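Local coordinates for protein cytochrome C2, ISO-2 (Rhodospirillum centenum, PDB 1JDL) that carries electrons through a covalently bound heme c, donating them to the oxidized bacteriochlorophyll in photophosphorylation and possibly serving the respiratory chain as well, at residues P73-F78 against V99-D104; E9-K14 against K109-Y114; D38-T43 against A56-L61. All blocks are in the same frame, centred on the assembly; numbering follows the deposited sequence.

Interaction 1: P73-F78 against V99-D104. With HEM (protoporphyrin IX containing Fe), chain B.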
loop_
_atom_site.group_PDB
_atom_site.type_symbol
_atom_site.label_atom_id
_atom_site.label_comp_id
_atom_site.label_asym_id
_atom_site.label_seq_id
_atom_site.Cartn_x
_atom_site.Cartn_y
_atom_site.Cartn_z
ATOM N N PRO A 73 -2.765 -1.052 9.127
ATOM C CA PRO A 73 -3.010 -1.888 10.308
ATOM C C PRO A 73 -3.627 -3.259 10.017
ATOM O O PRO A 73 -3.503 -4.187 10.816
ATOM C CB PRO A 73 -3.901 -1.001 11.181
ATOM C CG PRO A 73 -4.640 -0.174 10.186
ATOM C CD PRO A 73 -3.582 0.173 9.162
ATOM N N ASP A 74 -4.276 -3.387 8.865
ATOM C CA ASP A 74 -4.911 -4.641 8.462
ATOM C C ASP A 74 -5.251 -4.512 6.980
ATOM O O ASP A 74 -6.354 -4.101 6.621
ATOM C CB ASP A 74 -6.202 -4.870 9.261
ATOM C CG ASP A 74 -6.736 -6.287 9.120
ATOM O OD1 ASP A 74 -6.547 -6.898 8.048
ATOM O OD2 ASP A 74 -7.358 -6.786 10.082
ATOM N N PRO A 75 -4.298 -4.853 6.099
ATOM C CA PRO A 75 -4.498 -4.770 4.650
ATOM C C PRO A 75 -5.788 -5.412 4.137
ATOM O O PRO A 75 -6.550 -4.781 3.401
ATOM C CB PRO A 75 -3.243 -5.441 4.096
ATOM C CG PRO A 75 -2.207 -5.059 5.102
ATOM C CD PRO A 75 -2.930 -5.299 6.413
ATOM N N ASN A 76 -6.033 -6.660 4.523
ATOM C CA ASN A 76 -7.233 -7.370 4.086
ATOM C C ASN A 76 -8.524 -6.667 4.481
ATOM O O ASN A 76 -9.430 -6.502 3.658
ATOM C CB ASN A 76 -7.242 -8.788 4.656
ATOM C CG ASN A 76 -6.431 -9.750 3.824
ATOM O OD1 ASN A 76 -5.566 -10.464 4.340
ATOM N ND2 ASN A 76 -6.712 -9.788 2.526
ATOM N N ALA A 77 -8.610 -6.257 5.743
ATOM C CA ALA A 77 -9.804 -5.584 6.238
ATOM C C ALA A 77 -10.101 -4.322 5.445
ATOM O O ALA A 77 -11.249 -4.069 5.081
ATOM C CB ALA A 77 -9.644 -5.249 7.715
ATOM N N PHE A 78 -9.066 -3.535 5.168
ATOM C CA PHE A 78 -9.241 -2.297 4.420
ATOM C C PHE A 78 -9.745 -2.541 3.000
ATOM O O PHE A 78 -10.700 -1.908 2.553
ATOM C CB PHE A 78 -7.924 -1.521 4.354
ATOM C CG PHE A 78 -8.025 -0.228 3.594
ATOM C CD1 PHE A 78 -8.505 0.924 4.212
ATOM C CD2 PHE A 78 -7.680 -0.173 2.247
ATOM C CE1 PHE A 78 -8.640 2.117 3.496
ATOM C CE2 PHE A 78 -7.810 1.012 1.519
ATOM C CZ PHE A 78 -8.291 2.159 2.145
ATOM N N VAL A 99 1.124 -10.129 3.689
ATOM C CA VAL A 99 0.920 -10.699 5.013
ATOM C C VAL A 99 1.834 -9.980 6.003
ATOM O O VAL A 99 2.839 -10.527 6.460
ATOM C CB VAL A 99 1.249 -12.210 5.031
ATOM C CG1 VAL A 99 0.920 -12.799 6.394
ATOM C CG2 VAL A 99 0.468 -12.926 3.935
ATOM N N PHE A 100 1.477 -8.740 6.306
ATOM C CA PHE A 100 2.223 -7.912 7.240
ATOM C C PHE A 100 1.298 -6.793 7.691
ATOM O O PHE A 100 0.501 -6.280 6.899
ATOM C CB PHE A 100 3.478 -7.328 6.567
ATOM C CG PHE A 100 4.333 -6.501 7.487
ATOM C CD1 PHE A 100 4.122 -5.131 7.616
ATOM C CD2 PHE A 100 5.335 -7.099 8.247
ATOM C CE1 PHE A 100 4.894 -4.366 8.487
ATOM C CE2 PHE A 100 6.115 -6.344 9.124
ATOM C CZ PHE A 100 5.892 -4.972 9.242
ATOM N N LYS A 101 1.386 -6.436 8.967
ATOM C CA LYS A 101 0.567 -5.370 9.530
ATOM C C LYS A 101 1.449 -4.407 10.314
ATOM O O LYS A 101 2.456 -4.808 10.902
ATOM C CB LYS A 101 -0.487 -5.939 10.487
ATOM C CG LYS A 101 -1.466 -6.934 9.885
ATOM C CD LYS A 101 -2.420 -7.439 10.963
ATOM C CE LYS A 101 -3.409 -8.456 10.418
ATOM N NZ LYS A 101 -4.288 -8.996 11.496
ATOM N N LEU A 102 1.060 -3.138 10.319
ATOM C CA LEU A 102 1.774 -2.103 11.051
ATOM C C LEU A 102 0.675 -1.383 11.831
ATOM O O LEU A 102 0.097 -0.410 11.356
ATOM C CB LEU A 102 2.458 -1.130 10.081
ATOM C CG LEU A 102 3.467 -0.129 10.656
ATOM C CD1 LEU A 102 3.863 0.865 9.572
ATOM C CD2 LEU A 102 2.870 0.618 11.838
ATOM N N PRO A 103 0.366 -1.864 13.044
ATOM C CA PRO A 103 -0.678 -1.266 13.882
ATOM C C PRO A 103 -0.434 0.124 14.473
ATOM O O PRO A 103 -1.352 0.946 14.519
ATOM C CB PRO A 103 -0.885 -2.321 14.966
ATOM C CG PRO A 103 0.488 -2.894 15.123
ATOM C CD PRO A 103 0.920 -3.070 13.685
ATOM N N ASP A 104 0.789 0.393 14.920
ATOM C CA ASP A 104 1.097 1.678 15.548
ATOM C C ASP A 104 0.815 2.896 14.671
ATOM O O ASP A 104 1.360 3.032 13.579
ATOM C CB ASP A 104 2.553 1.694 16.022
ATOM C CG ASP A 104 2.874 2.908 16.874
ATOM O OD1 ASP A 104 3.163 3.983 16.310
ATOM O OD2 ASP A 104 2.823 2.789 18.116
HETATM C CHA HEM B . 1.406 -4.303 -1.407
HETATM C CHB HEM B . 2.919 -0.879 1.634
HETATM C CHC HEM B . 5.444 -4.197 4.077
HETATM C CHD HEM B . 4.366 -7.457 0.735
HETATM C C1A HEM B . 1.553 -3.079 -0.750
HETATM C C2A HEM B . 0.828 -1.878 -1.092
HETATM C C3A HEM B . 1.259 -0.924 -0.224
HETATM C C4A HEM B . 2.248 -1.540 0.629
HETATM C CMA HEM B . 0.764 0.510 -0.114
HETATM C CAA HEM B . -0.101 -1.712 -2.302
HETATM C CBA HEM B . 0.769 -1.274 -3.480
HETATM C CGA HEM B . 0.022 -1.182 -4.814
HETATM O O1A HEM B . -1.214 -1.347 -4.844
HETATM O O2A HEM B . 0.684 -0.932 -5.842
HETATM C C1B HEM B . 3.764 -1.493 2.547
HETATM C C2B HEM B . 4.417 -0.821 3.642
HETATM C C3B HEM B . 4.924 -1.813 4.434
HETATM C C4B HEM B . 4.816 -3.018 3.705
HETATM C CMB HEM B . 4.512 0.690 3.810
HETATM C CAB HEM B . 5.222 -1.824 5.813
HETATM C CBB HEM B . 5.024 -0.714 6.831
HETATM C C1C HEM B . 5.332 -5.382 3.411
HETATM C C2C HEM B . 5.981 -6.617 3.801
HETATM C C3C HEM B . 5.530 -7.551 2.948
HETATM C C4C HEM B . 4.819 -6.852 1.896
HETATM C CMC HEM B . 6.988 -6.795 4.938
HETATM C CAC HEM B . 5.528 -8.959 3.071
HETATM C CBC HEM B . 6.208 -9.856 4.099
HETATM C C1D HEM B . 3.529 -6.869 -0.187
HETATM C C2D HEM B . 2.935 -7.573 -1.298
HETATM C C3D HEM B . 2.034 -6.717 -1.867
HETATM C C4D HEM B . 2.113 -5.473 -1.094
HETATM C CMD HEM B . 3.198 -9.022 -1.719
HETATM C CAD HEM B . 1.062 -7.045 -3.004
HETATM C CBD HEM B . -0.240 -7.518 -2.347
HETATM C CGD HEM B . -1.276 -8.021 -3.332
HETATM O O1D HEM B . -2.350 -8.463 -2.870
HETATM O O2D HEM B . -1.034 -7.977 -4.558
HETATM N NA HEM B . 2.409 -2.873 0.318
HETATM N NB HEM B . 4.019 -2.849 2.575
HETATM N NC HEM B . 4.599 -5.538 2.247
HETATM N ND HEM B . 3.037 -5.580 -0.062
HETATM FE FE HEM B . 3.490 -4.220 1.301
#
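Lys101 runs past the carbonyl of Pro73, its CD 3.4 Å from Pro73 O, and CB and CG of the lysine meet the same oxygen. Beyond CG the lysine chain is extended and lies alongside Asp74, both pointing the same way, which leaves Lys101 NZ 4.0 Å from Asp74 OD2. That is too far for a salt bridge, but the opposite charges probably still attract. A long aliphatic chain ending in a charge suits this exposed edge, since the methylenes pack and the ammonium stays at the surface.

The backbones come close where Pro73 CA sends a C-H toward Leu102 O, 3.6 Å away. The Pro75 ring meets the other segment, with CG 3.5 Å from Phe100 O. No conventional hydrogen bond joins the two segments, in keeping with Pro73, Pro75 and Pro103, none of which has an N-H to offer.

One layer out, Asp74 is the N-cap of helix 75-85. Its OD1 accepts from Ala77 N at 3.2 Å, met from above the carboxylate plane, and Pro75 suits the first helical position, where its own missing N-H costs no helical bond.

On the heme side, Phe100 has CG anti to its backbone N (chi1 -178°), and one face of its ring covers the heme methyl CMC, which is 3.7 Å from Phe100 CG. Leu102 brings CD1 to 3.4 Å from heme CBB. Pro75 also touches Met98, the axial ligand of the iron, so the contact belongs to the methionine-side wall of the heme crevice of a class I cytochrome c.

Interaction 2: E9-K14 against K109-Y114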
loop_
_atom_site.group_PDB
_atom_site.type_symbol
_atom_site.label_atom_id
_atom_site.label_comp_id
_atom_site.label_asym_id
_atom_site.label_seq_id
_atom_site.Cartn_x
_atom_site.Cartn_y
_atom_site.Cartn_z
ATOM N N GLU A 9 11.966 6.692 7.703
ATOM C CA GLU A 9 12.983 5.908 7.011
ATOM C C GLU A 9 13.374 4.695 7.851
ATOM O O GLU A 9 13.698 3.634 7.316
ATOM C CB GLU A 9 14.220 6.769 6.732
ATOM C CG GLU A 9 15.311 6.042 5.964
ATOM C CD GLU A 9 16.505 6.929 5.664
ATOM O OE1 GLU A 9 17.456 6.442 5.017
ATOM O OE2 GLU A 9 16.494 8.110 6.073
ATOM N N ALA A 10 13.336 4.864 9.168
ATOM C CA ALA A 10 13.670 3.789 10.093
ATOM C C ALA A 10 12.535 2.769 10.120
ATOM O O ALA A 10 12.769 1.561 10.167
ATOM C CB ALA A 10 13.901 4.356 11.491
ATOM N N VAL A 11 11.303 3.263 10.097
ATOM C CA VAL A 11 10.142 2.386 10.101
ATOM C C VAL A 11 10.135 1.571 8.811
ATOM O O VAL A 11 9.740 0.406 8.800
ATOM C CB VAL A 11 8.824 3.191 10.189
ATOM C CG1 VAL A 11 7.631 2.254 10.075
ATOM C CG2 VAL A 11 8.762 3.951 11.506
ATOM N N PHE A 12 10.590 2.184 7.722
ATOM C CA PHE A 12 10.609 1.502 6.434
ATOM C C PHE A 12 11.474 0.245 6.444
ATOM O O PHE A 12 11.382 -0.585 5.539
ATOM C CB PHE A 12 11.095 2.440 5.328
ATOM C CG PHE A 12 10.818 1.928 3.947
ATOM C CD1 PHE A 12 9.527 1.965 3.427
ATOM C CD2 PHE A 12 11.830 1.359 3.181
ATOM C CE1 PHE A 12 9.249 1.440 2.168
ATOM C CE2 PHE A 12 11.562 0.831 1.923
ATOM C CZ PHE A 12 10.268 0.872 1.417
ATOM N N LYS A 13 12.330 0.108 7.451
ATOM C CA LYS A 13 13.166 -1.079 7.542
ATOM C C LYS A 13 12.253 -2.301 7.647
ATOM O O LYS A 13 12.618 -3.397 7.225
ATOM C CB LYS A 13 14.079 -1.001 8.769
ATOM C CG LYS A 13 15.152 0.071 8.664
ATOM C CD LYS A 13 16.041 0.083 9.899
ATOM C CE LYS A 13 17.160 1.102 9.762
ATOM N NZ LYS A 13 18.026 1.136 10.975
ATOM N N LYS A 14 11.065 -2.093 8.204
ATOM C CA LYS A 14 10.082 -3.162 8.362
ATOM C C LYS A 14 9.387 -3.497 7.045
ATOM O O LYS A 14 8.634 -4.470 6.967
ATOM C CB LYS A 14 9.023 -2.768 9.393
ATOM C CG LYS A 14 9.567 -2.576 10.802
ATOM C CD LYS A 14 8.452 -2.208 11.763
ATOM C CE LYS A 14 8.976 -2.068 13.183
ATOM N NZ LYS A 14 7.869 -1.803 14.139
ATOM N N LYS A 109 2.100 7.003 10.395
ATOM C CA LYS A 109 2.220 8.392 9.957
ATOM C C LYS A 109 3.624 8.681 9.437
ATOM O O LYS A 109 3.794 9.330 8.403
ATOM C CB LYS A 109 1.917 9.358 11.107
ATOM C CG LYS A 109 0.485 9.352 11.598
ATOM C CD LYS A 109 0.296 10.432 12.653
ATOM C CE LYS A 109 -1.130 10.475 13.169
ATOM N NZ LYS A 109 -1.299 11.565 14.170
ATOM N N ASP A 110 4.630 8.194 10.159
ATOM C CA ASP A 110 6.018 8.425 9.784
ATOM C C ASP A 110 6.438 7.719 8.503
ATOM O O ASP A 110 7.114 8.307 7.660
ATOM C CB ASP A 110 6.965 8.006 10.914
ATOM C CG ASP A 110 6.783 8.840 12.171
ATOM O OD1 ASP A 110 6.444 10.036 12.051
ATOM O OD2 ASP A 110 6.996 8.299 13.278
ATOM N N VAL A 111 6.049 6.459 8.346
ATOM C CA VAL A 111 6.440 5.744 7.143
ATOM C C VAL A 111 5.772 6.374 5.919
ATOM O O VAL A 111 6.362 6.424 4.841
ATOM C CB VAL A 111 6.118 4.228 7.252
ATOM C CG1 VAL A 111 4.634 3.974 7.070
ATOM C CG2 VAL A 111 6.952 3.457 6.230
ATOM N N VAL A 112 4.553 6.877 6.087
ATOM C CA VAL A 112 3.859 7.529 4.978
ATOM C C VAL A 112 4.557 8.856 4.655
ATOM O O VAL A 112 4.675 9.239 3.490
ATOM C CB VAL A 112 2.373 7.767 5.317
ATOM C CG1 VAL A 112 1.718 8.659 4.272
ATOM C CG2 VAL A 112 1.653 6.427 5.371
ATOM N N ALA A 113 5.030 9.557 5.683
ATOM C CA ALA A 113 5.737 10.816 5.460
ATOM C C ALA A 113 7.001 10.523 4.651
ATOM O O ALA A 113 7.417 11.319 3.806
ATOM C CB ALA A 113 6.100 11.462 6.798
ATOM N N TYR A 114 7.606 9.368 4.911
ATOM C CA TYR A 114 8.810 8.952 4.200
ATOM C C TYR A 114 8.476 8.631 2.739
ATOM O O TYR A 114 9.183 9.052 1.817
ATOM C CB TYR A 114 9.413 7.720 4.886
ATOM C CG TYR A 114 10.608 7.131 4.174
ATOM C CD1 TYR A 114 11.806 7.838 4.067
ATOM C CD2 TYR A 114 10.539 5.864 3.601
ATOM C CE1 TYR A 114 12.904 7.298 3.407
ATOM C CE2 TYR A 114 11.631 5.315 2.938
ATOM C CZ TYR A 114 12.809 6.035 2.845
ATOM O OH TYR A 114 13.891 5.488 2.191
HETATM O O HOH W 1 16.034 7.088 1.986
#
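Tyr114 reaches from helix 105-115 across to Glu9 and Phe12, with the largest share of the contact. The torsion that sets CG anti to the backbone N (chi1 175°) points the side chain at 9-14. CB lies near Glu9 N, and CG meets Glu9 N and CA. The ring centre lies under Glu9 CA, which makes a CH-pi contact 3.8 Å from the centroid of the Tyr114 ring. Along one side of the ring, CD1 and CE1 meet the Glu9 methylenes, with CE1 3.6 Å from Glu9 CB. Along the other, CD2 and CE2 meet Phe12, CE2 coming 3.6 Å from Phe12 CG and over a face of that ring. The ring planes of Phe12 and Tyr114 are inclined at 49°, an oblique pairing. At the tip, Tyr114 OH and a water lying in the ring plane share a 2.7 Å hydrogen bond. The same water donates a weak bond to Glu9 OE1.

Deeper in, Val11 CG1 packs 3.8 Å from Val111 CB, and Val111 CG2 sits at the edge of the Phe12 ring. Compact, branched valines suit backbones that approach this closely. Asp110 contributes its CB beside Val11, while its carboxylate accepts from Asp4 N and Gln106 NE2. Phe12 lies close to Cys15, which binds the heme covalently, and His19, an axial ligand of its iron.

This is the packing of N- and C-terminal helices characteristic of cytochromes c. With no direct hydrogen bond across it, the contact depends on apolar fit and ring-face contacts, with the tyrosine hydroxyl and glutamate carboxylate meeting water at its margin.

Interaction 3: D38-T43 against A56-L61. With HEM (protoporphyrin IX containing Fe), chain B.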
loop_
_atom_site.group_PDB
_atom_site.type_symbol
_atom_site.label_atom_id
_atom_site.label_comp_id
_atom_site.label_asym_id
_atom_site.label_seq_id
_atom_site.Cartn_x
_atom_site.Cartn_y
_atom_site.Cartn_z
ATOM N N ASP A 38 -0.951 8.489 -4.400
ATOM C CA ASP A 38 -2.011 8.836 -5.344
ATOM C C ASP A 38 -2.059 7.900 -6.554
ATOM O O ASP A 38 -2.802 8.138 -7.505
ATOM C CB ASP A 38 -1.859 10.283 -5.816
ATOM C CG ASP A 38 -3.042 10.750 -6.635
ATOM O OD1 ASP A 38 -4.177 10.729 -6.109
ATOM O OD2 ASP A 38 -2.839 11.134 -7.805
ATOM N N ARG A 39 -1.264 6.836 -6.513
ATOM C CA ARG A 39 -1.224 5.858 -7.600
ATOM C C ARG A 39 -2.404 4.899 -7.445
ATOM O O ARG A 39 -2.752 4.519 -6.325
ATOM C CB ARG A 39 0.093 5.067 -7.546
ATOM C CG ARG A 39 0.326 4.113 -8.721
ATOM C CD ARG A 39 1.733 3.502 -8.683
ATOM N NE ARG A 39 1.860 2.389 -7.740
ATOM C CZ ARG A 39 3.023 1.929 -7.279
ATOM N NH1 ARG A 39 4.158 2.494 -7.669
ATOM N NH2 ARG A 39 3.059 0.902 -6.439
ATOM N N GLN A 40 -3.032 4.520 -8.557
ATOM C CA GLN A 40 -4.153 3.582 -8.491
ATOM C C GLN A 40 -3.612 2.255 -7.964
ATOM O O GLN A 40 -2.547 1.805 -8.387
ATOM C CB GLN A 40 -4.762 3.360 -9.875
ATOM C CG GLN A 40 -5.936 2.380 -9.878
ATOM C CD GLN A 40 -6.461 2.104 -11.273
ATOM O OE1 GLN A 40 -6.734 3.027 -12.035
ATOM N NE2 GLN A 40 -6.611 0.828 -11.612
ATOM N N ALA A 41 -4.338 1.630 -7.041
ATOM C CA ALA A 41 -3.889 0.360 -6.481
ATOM C C ALA A 41 -3.793 -0.705 -7.568
ATOM O O ALA A 41 -4.613 -0.742 -8.484
ATOM C CB ALA A 41 -4.850 -0.104 -5.373
ATOM N N GLY A 42 -2.772 -1.552 -7.471
ATOM C CA GLY A 42 -2.594 -2.637 -8.423
ATOM C C GLY A 42 -2.174 -2.283 -9.836
ATOM O O GLY A 42 -2.565 -2.969 -10.784
ATOM N N THR A 43 -1.364 -1.241 -9.992
ATOM C CA THR A 43 -0.927 -0.837 -11.326
ATOM C C THR A 43 0.578 -0.700 -11.505
ATOM O O THR A 43 1.032 -0.228 -12.550
ATOM C CB THR A 43 -1.568 0.496 -11.753
ATOM O OG1 THR A 43 -1.185 1.527 -10.836
ATOM C CG2 THR A 43 -3.084 0.373 -11.789
ATOM N N ALA A 56 -9.579 -3.703 -6.204
ATOM C CA ALA A 56 -9.729 -2.472 -5.435
ATOM C C ALA A 56 -9.343 -1.251 -6.272
ATOM O O ALA A 56 -10.015 -0.225 -6.225
ATOM C CB ALA A 56 -8.883 -2.536 -4.166
ATOM N N GLY A 57 -8.261 -1.368 -7.036
ATOM C CA GLY A 57 -7.827 -0.264 -7.870
ATOM C C GLY A 57 -8.851 0.040 -8.949
ATOM O O GLY A 57 -9.174 1.203 -9.194
ATOM N N GLU A 58 -9.364 -1.007 -9.592
ATOM C CA GLU A 58 -10.366 -0.843 -10.646
ATOM C C GLU A 58 -11.638 -0.215 -10.083
ATOM O O GLU A 58 -12.372 0.474 -10.799
ATOM C CB GLU A 58 -10.707 -2.198 -11.274
ATOM C CG GLU A 58 -9.572 -2.825 -12.065
ATOM C CD GLU A 58 -9.337 -2.144 -13.401
ATOM O OE1 GLU A 58 -8.390 -2.539 -14.110
ATOM O OE2 GLU A 58 -10.098 -1.215 -13.747
ATOM N N ALA A 59 -11.895 -0.460 -8.801
ATOM C CA ALA A 59 -13.072 0.084 -8.131
ATOM C C ALA A 59 -12.837 1.522 -7.668
ATOM O O ALA A 59 -13.707 2.126 -7.038
ATOM C CB ALA A 59 -13.457 -0.795 -6.947
ATOM N N GLY A 60 -11.654 2.060 -7.965
ATOM C CA GLY A 60 -11.362 3.440 -7.609
ATOM C C GLY A 60 -10.339 3.718 -6.525
ATOM O O GLY A 60 -10.083 4.882 -6.198
ATOM N N LEU A 61 -9.733 2.678 -5.966
ATOM C CA LEU A 61 -8.761 2.900 -4.902
ATOM C C LEU A 61 -7.427 3.474 -5.378
ATOM O O LEU A 61 -6.744 2.889 -6.224
ATOM C CB LEU A 61 -8.509 1.599 -4.129
ATOM C CG LEU A 61 -7.485 1.698 -2.991
ATOM C CD1 LEU A 61 -7.949 2.713 -1.943
ATOM C CD2 LEU A 61 -7.291 0.319 -2.370
HETATM C CHA HEM B . 1.406 -4.303 -1.407
HETATM C CHB HEM B . 2.919 -0.879 1.634
HETATM C CHC HEM B . 5.444 -4.197 4.077
HETATM C CHD HEM B . 4.366 -7.457 0.735
HETATM C C1A HEM B . 1.553 -3.079 -0.750
HETATM C C2A HEM B . 0.828 -1.878 -1.092
HETATM C C3A HEM B . 1.259 -0.924 -0.224
HETATM C C4A HEM B . 2.248 -1.540 0.629
HETATM C CMA HEM B . 0.764 0.510 -0.114
HETATM C CAA HEM B . -0.101 -1.712 -2.302
HETATM C CBA HEM B . 0.769 -1.274 -3.480
HETATM C CGA HEM B . 0.022 -1.182 -4.814
HETATM O O1A HEM B . -1.214 -1.347 -4.844
HETATM O O2A HEM B . 0.684 -0.932 -5.842
HETATM C C1B HEM B . 3.764 -1.493 2.547
HETATM C C2B HEM B . 4.417 -0.821 3.642
HETATM C C3B HEM B . 4.924 -1.813 4.434
HETATM C C4B HEM B . 4.816 -3.018 3.705
HETATM C CMB HEM B . 4.512 0.690 3.810
HETATM C CAB HEM B . 5.222 -1.824 5.813
HETATM C CBB HEM B . 5.024 -0.714 6.831
HETATM C C1C HEM B . 5.332 -5.382 3.411
HETATM C C2C HEM B . 5.981 -6.617 3.801
HETATM C C3C HEM B . 5.530 -7.551 2.948
HETATM C C4C HEM B . 4.819 -6.852 1.896
HETATM C CMC HEM B . 6.988 -6.795 4.938
HETATM C CAC HEM B . 5.528 -8.959 3.071
HETATM C CBC HEM B . 6.208 -9.856 4.099
HETATM C C1D HEM B . 3.529 -6.869 -0.187
HETATM C C2D HEM B . 2.935 -7.573 -1.298
HETATM C C3D HEM B . 2.034 -6.717 -1.867
HETATM C C4D HEM B . 2.113 -5.473 -1.094
HETATM C CMD HEM B . 3.198 -9.022 -1.719
HETATM C CAD HEM B . 1.062 -7.045 -3.004
HETATM C CBD HEM B . -0.240 -7.518 -2.347
HETATM C CGD HEM B . -1.276 -8.021 -3.332
HETATM O O1D HEM B . -2.350 -8.463 -2.870
HETATM O O2D HEM B . -1.034 -7.977 -4.558
HETATM N NA HEM B . 2.409 -2.873 0.318
HETATM N NB HEM B . 4.019 -2.849 2.575
HETATM N NC HEM B . 4.599 -5.538 2.247
HETATM N ND HEM B . 3.037 -5.580 -0.062
HETATM FE FE HEM B . 3.490 -4.220 1.301
HETATM O O HOH W 2 -9.861 3.071 -11.129
#
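Ala41 and Leu61 join a heme-propionate loop of the cytochrome c fold to the end of helix 51-58, whose chain leaves the helix through a Schellman motif at Gly60. The one conventional hydrogen bond between the segments is nearly straight: Ala41 N donates to Leu61 O at 2.8 Å and 176°.

Two C-H contacts reinforce it. Gln40 CA approaches the same Leu61 O, and Gly57 CA approaches Ala41 O at 3.3 Å. Glycine suits position 57 because a CB there would collide with Ala41 O.

Among apolar contacts, Ala41 CB meets Leu61 CD2 at 3.9 Å; the small methyl allows the loop to come close, while Leu61 also packs against Leu79 and Phe82 of helix 75-85.

The polar and water-mediated contacts centre on Gln40. Extended, with CG anti to the backbone N (chi1 180°), it lays CG 3.5 Å from Gly57 O, and its amide continues past that carbonyl. A water gives a bond of 2.8 Å to Gly57 O and a weak one to Gln40 OE1. With an alanine here the chain beyond CB is gone, and the water would probably lose its weak acceptor and Gly57 O the amide packed beside it.

Of the two segments, 38-43 supplies the hydrogen bonds to the heme, which Tyr49 and Trp63 among others also hold. Gly42, whose positive phi favours glycine, gives its N-H to propionate oxygen O1A. Arg39, bent at chi3 (80°), offers the charge that suits an anionic propionate and also donates to Ala32 O; its NH2 donates to heme O2A in the guanidinium plane, 3.1 Å away.

Overall arrangement
From the N terminus, helix 5-11 opens interaction 2, which closes only when helix 105-115 arrives, so this contact spans nearly the whole chain. Within that span lie the other two, in series, and none cross. Interaction 3 closes a short loop between 38-43 and the end of helix 51-58 on the propionate side of the heme; interaction 1 then closes a second, from the start of helix 75-85 to the segment before helix 105-115. Leu102 of interaction 1 packs on Val11 and Val111 of interaction 2, and Phe78 meets Leu61 of interaction 3. Interactions 2 and 3 do not touch, their centres about 22 Å apart. The heme is touched from 1 and 3, and also by Lys14 of interaction 2.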